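Local coordinates for hypothetical protein PAE2307 (Pyrobaculum aerophilum, PDB 1WVQ) that probably acts as an adenosine-specific kinase and belongs to an ancient conserved family linked to stable protein phosphorylation, at residues A[5-15]-A[116-127]; A[44-52]-A[63-74]. All coordinates share one frame; numbering follows the deposited sequence.

Contact 1 of 2, residues A[5-15]-A[116-127]; sequences SIKFELIDVPI and TANPLKVIVAEV
Strand 7-13, outermost within this chain in an antiparallel sheet, pairs with 120-128, the middle of its three strands. K7 with E126, E9 with V124 and I11 with V122 are hydrogen-bonded pairs, each closed by two backbone bonds; V13 N adds a bond to L120 O, 2.9 Å. F8, L10 and D12 share one face with A125, I123 and K121. On it L10 CD2 lies 3.6 Å from I123 CG1, the side chains side by side, pointing alike, and A125 CB sits 4.0 Å from F8 CE1. D12 and K121 form a salt bridge, K121 NZ reaching D12 OD1 at 2.7 Å from above the carboxylate plane; CG of D12 stands anti to the backbone N (chi1 -177°), which carries OD1 toward the bent lysine side chain. A water links D12 OD1, V13 O and L120 N, the last at 2.9 Å. Across the other face V13 CG2 meets V122 CG2 at 3.6 Å, and helix 68-81 covers I11, V13 and V124. There E9 OE2 and E126 OE1 come within 3.9 Å, like charges that R132 salt-bridges. F8 meets F8 rings of the second and third subunits edge-to-face. I15 CD1 rests 3.2 Å from N118 O, beside the ST turn in which T116 OG1 accepts from N118 N; that hydroxyl also bonds D139. Alternating hydrogen-bonded and non-hydrogen-bonded pairs mark a regular antiparallel beta ladder.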
loop_
_atom_site.group_PDB
_atom_site.type_symbol
_atom_site.label_atom_id
_atom_site.label_comp_id
_atom_site.label_asym_id
_atom_site.label_seq_id
_atom_site.Cartn_x
_atom_site.Cartn_y
_atom_site.Cartn_z
ATOM N N SER A 5 28.354 7.647 -29.476
ATOM C CA SER A 5 27.908 6.490 -28.649
ATOM C C SER A 5 27.234 6.957 -27.358
ATOM O O SER A 5 26.546 7.978 -27.335
ATOM C CB SER A 5 29.109 5.595 -28.312
ATOM O OG SER A 5 30.144 6.348 -27.698
ATOM N N ILE A 6 27.426 6.199 -26.286
ATOM C CA ILE A 6 26.839 6.552 -24.998
ATOM C C ILE A 6 27.735 7.513 -24.216
ATOM O O ILE A 6 28.859 7.170 -23.836
ATOM C CB ILE A 6 26.580 5.288 -24.166
ATOM C CG1 ILE A 6 27.846 4.440 -24.123
ATOM C CG2 ILE A 6 25.435 4.492 -24.774
ATOM C CD1 ILE A 6 27.640 3.050 -23.603
ATOM N N LYS A 7 27.232 8.724 -23.993
ATOM C CA LYS A 7 27.967 9.753 -23.266
ATOM C C LYS A 7 27.393 9.995 -21.874
ATOM O O LYS A 7 26.184 10.146 -21.714
ATOM C CB LYS A 7 27.943 11.071 -24.044
ATOM C CG LYS A 7 28.988 11.175 -25.156
ATOM C CD LYS A 7 28.486 10.712 -26.518
ATOM C CE LYS A 7 29.578 10.905 -27.574
ATOM N NZ LYS A 7 29.122 10.654 -28.974
ATOM N N PHE A 8 28.265 10.037 -20.873
ATOM C CA PHE A 8 27.848 10.276 -19.493
ATOM C C PHE A 8 28.100 11.720 -19.076
ATOM O O PHE A 8 29.176 12.271 -19.322
ATOM C CB PHE A 8 28.587 9.326 -18.552
ATOM C CG PHE A 8 28.260 7.887 -18.780
ATOM C CD1 PHE A 8 26.987 7.401 -18.510
ATOM C CD2 PHE A 8 29.219 7.013 -19.289
ATOM C CE1 PHE A 8 26.672 6.071 -18.734
ATOM C CE2 PHE A 8 28.915 5.674 -19.518
ATOM C CZ PHE A 8 27.640 5.201 -19.245
ATOM N N GLU A 9 27.093 12.318 -18.442
ATOM C CA GLU A 9 27.125 13.700 -17.965
ATOM C C GLU A 9 26.795 13.731 -16.472
ATOM O O GLU A 9 26.035 12.890 -15.984
ATOM C CB GLU A 9 26.052 14.531 -18.673
ATOM C CG GLU A 9 26.484 15.399 -19.834
ATOM C CD GLU A 9 25.306 16.172 -20.423
ATOM O OE1 GLU A 9 24.578 16.847 -19.654
ATOM O OE2 GLU A 9 25.103 16.115 -21.652
ATOM N N LEU A 10 27.356 14.708 -15.762
ATOM C CA LEU A 10 27.083 14.884 -14.336
ATOM C C LEU A 10 26.331 16.196 -14.137
ATOM O O LEU A 10 26.754 17.241 -14.630
ATOM C CB LEU A 10 28.377 14.918 -13.514
ATOM C CG LEU A 10 29.173 13.630 -13.319
ATOM C CD1 LEU A 10 30.326 13.900 -12.355
ATOM C CD2 LEU A 10 28.274 12.543 -12.764
ATOM N N ILE A 11 25.216 16.145 -13.416
ATOM C CA ILE A 11 24.425 17.342 -13.166
ATOM C C ILE A 11 24.438 17.651 -11.675
ATOM O O ILE A 11 24.042 16.821 -10.866
ATOM C CB ILE A 11 22.958 17.144 -13.614
ATOM C CG1 ILE A 11 22.892 16.845 -15.117
ATOM C CG2 ILE A 11 22.140 18.376 -13.265
ATOM C CD1 ILE A 11 23.406 17.960 -16.007
ATOM N N ASP A 12 24.904 18.838 -11.305
ATOM C CA ASP A 12 24.936 19.195 -9.899
ATOM C C ASP A 12 23.559 19.694 -9.500
ATOM O O ASP A 12 22.958 20.503 -10.205
ATOM C CB ASP A 12 25.964 20.288 -9.633
ATOM C CG ASP A 12 26.059 20.633 -8.162
ATOM O OD1 ASP A 12 26.523 19.774 -7.380
ATOM O OD2 ASP A 12 25.651 21.754 -7.784
ATOM N N VAL A 13 23.062 19.213 -8.370
ATOM C CA VAL A 13 21.742 19.610 -7.901
ATOM C C VAL A 13 21.802 20.631 -6.770
ATOM O O VAL A 13 22.294 20.333 -5.684
ATOM C CB VAL A 13 20.948 18.380 -7.403
ATOM C CG1 VAL A 13 19.553 18.808 -6.958
ATOM C CG2 VAL A 13 20.868 17.328 -8.505
ATOM N N PRO A 14 21.308 21.854 -7.019
ATOM C CA PRO A 14 21.320 22.892 -5.983
ATOM C C PRO A 14 20.259 22.597 -4.924
ATOM O O PRO A 14 19.117 22.290 -5.256
ATOM C CB PRO A 14 20.969 24.166 -6.754
ATOM C CG PRO A 14 21.317 23.858 -8.172
ATOM C CD PRO A 14 20.885 22.420 -8.311
ATOM N N ILE A 15 20.625 22.684 -3.653
ATOM C CA ILE A 15 19.652 22.451 -2.592
ATOM C C ILE A 15 19.808 23.526 -1.519
ATOM O O ILE A 15 20.682 23.431 -0.652
ATOM C CB ILE A 15 19.814 21.051 -1.941
ATOM C CG1 ILE A 15 19.692 19.954 -3.006
ATOM C CG2 ILE A 15 18.742 20.852 -0.879
ATOM C CD1 ILE A 15 19.829 18.543 -2.463
ATOM N N THR A 116 16.663 13.732 -0.636
ATOM C CA THR A 116 17.772 14.168 0.190
ATOM C C THR A 116 17.907 15.679 0.299
ATOM O O THR A 116 17.241 16.443 -0.405
ATOM C CB THR A 116 19.085 13.599 -0.396
ATOM O OG1 THR A 116 20.171 13.802 0.516
ATOM C CG2 THR A 116 19.406 14.287 -1.722
ATOM N N ALA A 117 18.782 16.099 1.204
ATOM C CA ALA A 117 19.062 17.510 1.409
ATOM C C ALA A 117 20.575 17.694 1.336
ATOM O O ALA A 117 21.089 18.782 1.593
ATOM C CB ALA A 117 18.532 17.968 2.767
ATOM N N ASN A 118 21.273 16.621 0.967
ATOM C CA ASN A 118 22.736 16.614 0.850
ATOM C C ASN A 118 23.243 17.042 -0.508
ATOM O O ASN A 118 22.478 17.136 -1.468
ATOM C CB ASN A 118 23.296 15.204 1.049
ATOM C CG ASN A 118 22.999 14.646 2.395
ATOM O OD1 ASN A 118 23.038 15.362 3.388
ATOM N ND2 ASN A 118 22.710 13.352 2.449
ATOM N N PRO A 119 24.556 17.310 -0.605
ATOM C CA PRO A 119 25.109 17.697 -1.900
ATOM C C PRO A 119 24.716 16.497 -2.763
ATOM O O PRO A 119 24.779 15.352 -2.309
ATOM C CB PRO A 119 26.605 17.755 -1.623
ATOM C CG PRO A 119 26.645 18.260 -0.225
ATOM C CD PRO A 119 25.567 17.446 0.460
ATOM N N LEU A 120 24.300 16.749 -3.992
ATOM C CA LEU A 120 23.844 15.670 -4.849
ATOM C C LEU A 120 24.179 15.900 -6.314
ATOM O O LEU A 120 24.162 17.031 -6.798
ATOM C CB LEU A 120 22.328 15.534 -4.679
ATOM C CG LEU A 120 21.506 14.607 -5.578
ATOM C CD1 LEU A 120 21.707 13.149 -5.190
ATOM C CD2 LEU A 120 20.042 14.990 -5.440
ATOM N N LYS A 121 24.492 14.813 -7.010
ATOM C CA LYS A 121 24.796 14.860 -8.434
ATOM C C LYS A 121 23.934 13.805 -9.109
ATOM O O LYS A 121 23.650 12.756 -8.529
ATOM C CB LYS A 121 26.268 14.526 -8.702
ATOM C CG LYS A 121 27.281 15.406 -7.995
ATOM C CD LYS A 121 27.367 16.779 -8.626
ATOM C CE LYS A 121 28.559 17.551 -8.076
ATOM N NZ LYS A 121 28.711 18.860 -8.755
ATOM N N VAL A 122 23.507 14.090 -10.332
ATOM C CA VAL A 122 22.707 13.143 -11.091
ATOM C C VAL A 122 23.546 12.744 -12.289
ATOM O O VAL A 122 24.091 13.606 -12.973
ATOM C CB VAL A 122 21.395 13.773 -11.612
ATOM C CG1 VAL A 122 20.619 12.758 -12.434
ATOM C CG2 VAL A 122 20.554 14.259 -10.454
ATOM N N ILE A 123 23.671 11.443 -12.527
ATOM C CA ILE A 123 24.438 10.962 -13.669
ATOM C C ILE A 123 23.463 10.714 -14.807
ATOM O O ILE A 123 22.526 9.926 -14.678
ATOM C CB ILE A 123 25.180 9.648 -13.357
ATOM C CG1 ILE A 123 26.063 9.821 -12.119
ATOM C CG2 ILE A 123 26.044 9.244 -14.563
ATOM C CD1 ILE A 123 26.709 8.539 -11.651
ATOM N N VAL A 124 23.690 11.389 -15.925
ATOM C CA VAL A 124 22.821 11.255 -17.084
ATOM C C VAL A 124 23.557 10.666 -18.280
ATOM O O VAL A 124 24.737 10.945 -18.501
ATOM C CB VAL A 124 22.234 12.631 -17.473
ATOM C CG1 VAL A 124 21.326 12.508 -18.689
ATOM C CG2 VAL A 124 21.465 13.203 -16.294
ATOM N N ALA A 125 22.852 9.835 -19.035
ATOM C CA ALA A 125 23.420 9.235 -20.226
ATOM C C ALA A 125 22.679 9.761 -21.445
ATOM O O ALA A 125 21.449 9.793 -21.472
ATOM C CB ALA A 125 23.304 7.718 -20.164
ATOM N N GLU A 126 23.438 10.200 -22.439
ATOM C CA GLU A 126 22.854 10.671 -23.684
ATOM C C GLU A 126 23.326 9.650 -24.714
ATOM O O GLU A 126 24.529 9.413 -24.858
ATOM C CB GLU A 126 23.352 12.073 -24.041
ATOM C CG GLU A 126 22.611 12.662 -25.235
ATOM C CD GLU A 126 22.910 14.132 -25.473
ATOM O OE1 GLU A 126 22.753 14.939 -24.531
ATOM O OE2 GLU A 126 23.291 14.480 -26.612
ATOM N N VAL A 127 22.379 9.037 -25.414
ATOM C CA VAL A 127 22.695 8.004 -26.394
ATOM C C VAL A 127 22.518 8.437 -27.846
ATOM O O VAL A 127 23.153 7.882 -28.743
ATOM C CB VAL A 127 21.849 6.730 -26.123
ATOM C CG1 VAL A 127 22.111 6.225 -24.694
ATOM C CG2 VAL A 127 20.366 7.030 -26.321
HETATM O O HOH W 1 24.787 19.489 -4.905
#

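Contact 2 of 2, residues A[44-52]-A[63-74]; sequences PGVKFGIAF and HEANDEELRNLA
Strands 47-53 and 60-65 form a beta hairpin, and helix 68-81 folds back over it, its first turns running at 27° to the strand segment 47-52. In the backbone ladder I50 and E64 are the hydrogen-bonded pair: I50 N meets E64 O at 2.9 Å, almost in line with the carbonyl, and E64 N returns a bond to I50 O. G49-A65 and A51-H63 flank it as non-hydrogen-bonded pairs.

N66, just past the G49-A65 pair, adds one backbone bond, N66 N to F48 O, and two from its amide. Its ND2 donates to V46 O at 2.8 Å, in the amide plane, while OD1 accepts from F48 N at 2.8 Å. CG stands between the backbone N and carbonyl carbon (chi1 69°), turning the amide along the strand. With N66 replaced by an alanine, V46 O and F48 N would probably lose these partners and a gap would open beside the F48 ring. Just beyond, D67 caps the helix, OD1 accepting from L70 N.

Van der Waals packing sets the N66 amide against F48, ring and amide planes 39° apart, with F48 CE1 3.4 Å from N66 ND2. L70 CD1 lies on K47 O, and the apolar pair A74 CB and A51 CB touches at 3.8 Å. At G49, which has no side chain, the helix comes close, with G49 CA 3.8 Å from R71 N.

Polar bonds within 63-74 complete the contact: R71 grips E68 side-on through NE and NH2 and, with A65 CB over one guanidinium face, donates from NH1 to H63 ND1 at 2.7 Å.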
loop_
_atom_site.group_PDB
_atom_site.type_symbol
_atom_site.label_atom_id
_atom_site.label_comp_id
_atom_site.label_asym_id
_atom_site.label_seq_id
_atom_site.Cartn_x
_atom_site.Cartn_y
_atom_site.Cartn_z
ATOM N N PRO A 44 -0.310 20.211 5.776
ATOM C CA PRO A 44 -0.987 21.509 5.667
ATOM C C PRO A 44 -0.169 22.695 5.156
ATOM O O PRO A 44 -0.586 23.379 4.221
ATOM C CB PRO A 44 -1.506 21.749 7.084
ATOM C CG PRO A 44 -1.793 20.379 7.571
ATOM C CD PRO A 44 -0.565 19.608 7.096
ATOM N N GLY A 45 0.989 22.953 5.755
ATOM C CA GLY A 45 1.761 24.105 5.319
ATOM C C GLY A 45 2.906 23.873 4.350
ATOM O O GLY A 45 3.788 24.724 4.222
ATOM N N VAL A 46 2.898 22.748 3.650
ATOM C CA VAL A 46 3.982 22.457 2.724
ATOM C C VAL A 46 4.119 23.488 1.605
ATOM O O VAL A 46 3.127 23.965 1.054
ATOM C CB VAL A 46 3.819 21.040 2.083
ATOM C CG1 VAL A 46 2.557 20.983 1.214
ATOM C CG2 VAL A 46 5.064 20.692 1.256
ATOM N N LYS A 47 5.362 23.857 1.311
ATOM C CA LYS A 47 5.656 24.775 0.220
ATOM C C LYS A 47 6.419 23.897 -0.757
ATOM O O LYS A 47 7.292 23.129 -0.358
ATOM C CB LYS A 47 6.517 25.946 0.690
ATOM C CG LYS A 47 5.800 26.872 1.663
ATOM C CD LYS A 47 4.508 27.412 1.063
ATOM C CE LYS A 47 3.788 28.352 2.035
ATOM N NZ LYS A 47 2.413 28.694 1.581
ATOM N N PHE A 48 6.105 23.998 -2.041
ATOM C CA PHE A 48 6.766 23.118 -2.992
ATOM C C PHE A 48 6.754 23.613 -4.426
ATOM O O PHE A 48 6.044 24.554 -4.784
ATOM C CB PHE A 48 6.064 21.761 -2.975
ATOM C CG PHE A 48 4.617 21.846 -3.363
ATOM C CD1 PHE A 48 3.655 22.241 -2.435
ATOM C CD2 PHE A 48 4.228 21.640 -4.684
ATOM C CE1 PHE A 48 2.328 22.438 -2.816
ATOM C CE2 PHE A 48 2.902 21.835 -5.081
ATOM C CZ PHE A 48 1.950 22.237 -4.143
ATOM N N GLY A 49 7.551 22.927 -5.236
ATOM C CA GLY A 49 7.634 23.191 -6.655
ATOM C C GLY A 49 7.793 21.811 -7.261
ATOM O O GLY A 49 8.592 21.016 -6.773
ATOM N N ILE A 50 7.008 21.499 -8.286
ATOM C CA ILE A 50 7.117 20.197 -8.936
ATOM C C ILE A 50 7.169 20.396 -10.446
ATOM O O ILE A 50 6.401 21.175 -11.007
ATOM C CB ILE A 50 5.933 19.239 -8.531
ATOM C CG1 ILE A 50 6.064 17.888 -9.253
ATOM C CG2 ILE A 50 4.596 19.907 -8.783
ATOM C CD1 ILE A 50 5.406 17.815 -10.627
ATOM N N ALA A 51 8.114 19.718 -11.087
ATOM C CA ALA A 51 8.268 19.805 -12.535
ATOM C C ALA A 51 8.399 18.394 -13.098
ATOM O O ALA A 51 9.012 17.525 -12.479
ATOM C CB ALA A 51 9.495 20.641 -12.884
ATOM N N PHE A 52 7.816 18.176 -14.273
ATOM C CA PHE A 52 7.828 16.868 -14.925
ATOM C C PHE A 52 8.196 16.991 -16.400
ATOM O O PHE A 52 7.654 17.834 -17.110
ATOM C CB PHE A 52 6.444 16.225 -14.783
ATOM C CG PHE A 52 6.242 14.994 -15.628
ATOM C CD1 PHE A 52 6.940 13.825 -15.362
ATOM C CD2 PHE A 52 5.314 14.999 -16.664
ATOM C CE1 PHE A 52 6.715 12.672 -16.115
ATOM C CE2 PHE A 52 5.079 13.853 -17.426
ATOM C CZ PHE A 52 5.777 12.687 -17.151
ATOM N N HIS A 63 4.621 21.919 -14.895
ATOM C CA HIS A 63 4.863 22.271 -13.505
ATOM C C HIS A 63 3.680 22.835 -12.734
ATOM O O HIS A 63 2.722 23.336 -13.312
ATOM C CB HIS A 63 6.019 23.274 -13.436
ATOM C CG HIS A 63 5.769 24.534 -14.205
ATOM N ND1 HIS A 63 5.430 25.726 -13.597
ATOM C CD2 HIS A 63 5.839 24.796 -15.532
ATOM C CE1 HIS A 63 5.303 26.667 -14.519
ATOM N NE2 HIS A 63 5.548 26.126 -15.701
ATOM N N GLU A 64 3.775 22.720 -11.412
ATOM C CA GLU A 64 2.783 23.228 -10.461
ATOM C C GLU A 64 3.589 23.631 -9.226
ATOM O O GLU A 64 4.646 23.055 -8.963
ATOM C CB GLU A 64 1.777 22.147 -10.061
ATOM C CG GLU A 64 0.857 21.646 -11.171
ATOM C CD GLU A 64 -0.102 22.706 -11.691
ATOM O OE1 GLU A 64 -0.348 23.700 -10.976
ATOM O OE2 GLU A 64 -0.627 22.532 -12.814
ATOM N N ALA A 65 3.100 24.602 -8.462
ATOM C CA ALA A 65 3.826 25.044 -7.276
ATOM C C ALA A 65 3.058 26.098 -6.494
ATOM O O ALA A 65 2.201 26.786 -7.043
ATOM C CB ALA A 65 5.187 25.611 -7.685
ATOM N N ASN A 66 3.362 26.216 -5.206
ATOM C CA ASN A 66 2.719 27.226 -4.372
ATOM C C ASN A 66 3.806 28.133 -3.805
ATOM O O ASN A 66 3.581 28.904 -2.873
ATOM C CB ASN A 66 1.883 26.581 -3.253
ATOM C CG ASN A 66 2.724 25.884 -2.197
ATOM O OD1 ASN A 66 3.941 25.745 -2.327
ATOM N ND2 ASN A 66 2.063 25.435 -1.135
ATOM N N ASP A 67 4.988 28.035 -4.405
ATOM C CA ASP A 67 6.155 28.822 -4.028
ATOM C C ASP A 67 6.976 28.993 -5.306
ATOM O O ASP A 67 7.473 28.014 -5.875
ATOM C CB ASP A 67 6.968 28.083 -2.965
ATOM C CG ASP A 67 8.198 28.850 -2.528
ATOM O OD1 ASP A 67 9.018 29.236 -3.388
ATOM O OD2 ASP A 67 8.353 29.064 -1.304
ATOM N N GLU A 68 7.111 30.232 -5.767
ATOM C CA GLU A 68 7.837 30.490 -7.004
ATOM C C GLU A 68 9.315 30.128 -6.989
ATOM O O GLU A 68 9.872 29.738 -8.019
ATOM C CB GLU A 68 7.663 31.948 -7.419
ATOM C CG GLU A 68 6.226 32.296 -7.761
ATOM C CD GLU A 68 5.608 31.336 -8.776
ATOM O OE1 GLU A 68 6.209 31.126 -9.852
ATOM O OE2 GLU A 68 4.519 30.791 -8.496
ATOM N N GLU A 69 9.958 30.265 -5.837
ATOM C CA GLU A 69 11.370 29.926 -5.738
ATOM C C GLU A 69 11.522 28.429 -6.009
ATOM O O GLU A 69 12.358 28.008 -6.807
ATOM C CB GLU A 69 11.893 30.253 -4.336
ATOM C CG GLU A 69 13.317 29.782 -4.069
ATOM C CD GLU A 69 13.644 29.782 -2.586
ATOM O OE1 GLU A 69 13.028 28.980 -1.842
ATOM O OE2 GLU A 69 14.510 30.581 -2.165
ATOM N N LEU A 70 10.696 27.634 -5.340
ATOM C CA LEU A 70 10.752 26.189 -5.501
ATOM C C LEU A 70 10.314 25.743 -6.896
ATOM O O LEU A 70 10.829 24.755 -7.428
ATOM C CB LEU A 70 9.907 25.523 -4.416
ATOM C CG LEU A 70 10.334 25.922 -2.994
ATOM C CD1 LEU A 70 9.463 25.196 -1.974
ATOM C CD2 LEU A 70 11.807 25.595 -2.776
ATOM N N ARG A 71 9.370 26.467 -7.489
ATOM C CA ARG A 71 8.905 26.128 -8.830
ATOM C C ARG A 71 10.081 26.241 -9.794
ATOM O O ARG A 71 10.337 25.333 -10.584
ATOM C CB ARG A 71 7.787 27.080 -9.288
ATOM C CG ARG A 71 7.266 26.801 -10.706
ATOM C CD ARG A 71 6.595 28.025 -11.336
ATOM N NE ARG A 71 5.390 28.442 -10.629
ATOM C CZ ARG A 71 4.214 27.822 -10.698
ATOM N NH1 ARG A 71 4.061 26.742 -11.453
ATOM N NH2 ARG A 71 3.184 28.283 -9.999
ATOM N N ASN A 72 10.807 27.351 -9.718
ATOM C CA ASN A 72 11.934 27.568 -10.615
ATOM C C ASN A 72 13.099 26.615 -10.396
ATOM O O ASN A 72 13.793 26.255 -11.345
ATOM C CB ASN A 72 12.397 29.021 -10.537
ATOM C CG ASN A 72 11.360 29.974 -11.086
ATOM O OD1 ASN A 72 10.744 29.698 -12.118
ATOM N ND2 ASN A 72 11.160 31.100 -10.408
ATOM N N LEU A 73 13.307 26.200 -9.153
ATOM C CA LEU A 73 14.374 25.258 -8.852
ATOM C C LEU A 73 14.026 23.929 -9.516
ATOM O O LEU A 73 14.878 23.286 -10.121
ATOM C CB LEU A 73 14.514 25.076 -7.336
ATOM C CG LEU A 73 15.388 26.126 -6.640
ATOM C CD1 LEU A 73 15.181 26.062 -5.145
ATOM C CD2 LEU A 73 16.849 25.884 -6.996
ATOM N N ALA A 74 12.761 23.531 -9.420
ATOM C CA ALA A 74 12.319 22.275 -10.022
ATOM C C ALA A 74 12.406 22.319 -11.549
ATOM O O ALA A 74 12.896 21.380 -12.177
ATOM C CB ALA A 74 10.889 21.960 -9.585
#

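The strand ladders of contact 1 and contact 2 lie in different sheets; the contacts have centres 21 Å apart and nearest atoms about 4 Å apart, and do not touch. Helix 68-81 joins them: its first turns pack on strand 47-53 in contact 2, and farther along L77, K80 and I81 reach I11, V13 and V124 of contact 1. Along the sequence the hairpin of contact 2 falls within the span that contact 1 closes. Both also meet the third subunit, contact 1 through F8 and its neighbours, contact 2 through E64, salt-bridged to R152 and R155 there. The phosphorylated histidine ties in at contact 1, where N118 hydrogen-bonds the phosphohistidine side chain of the second subunit.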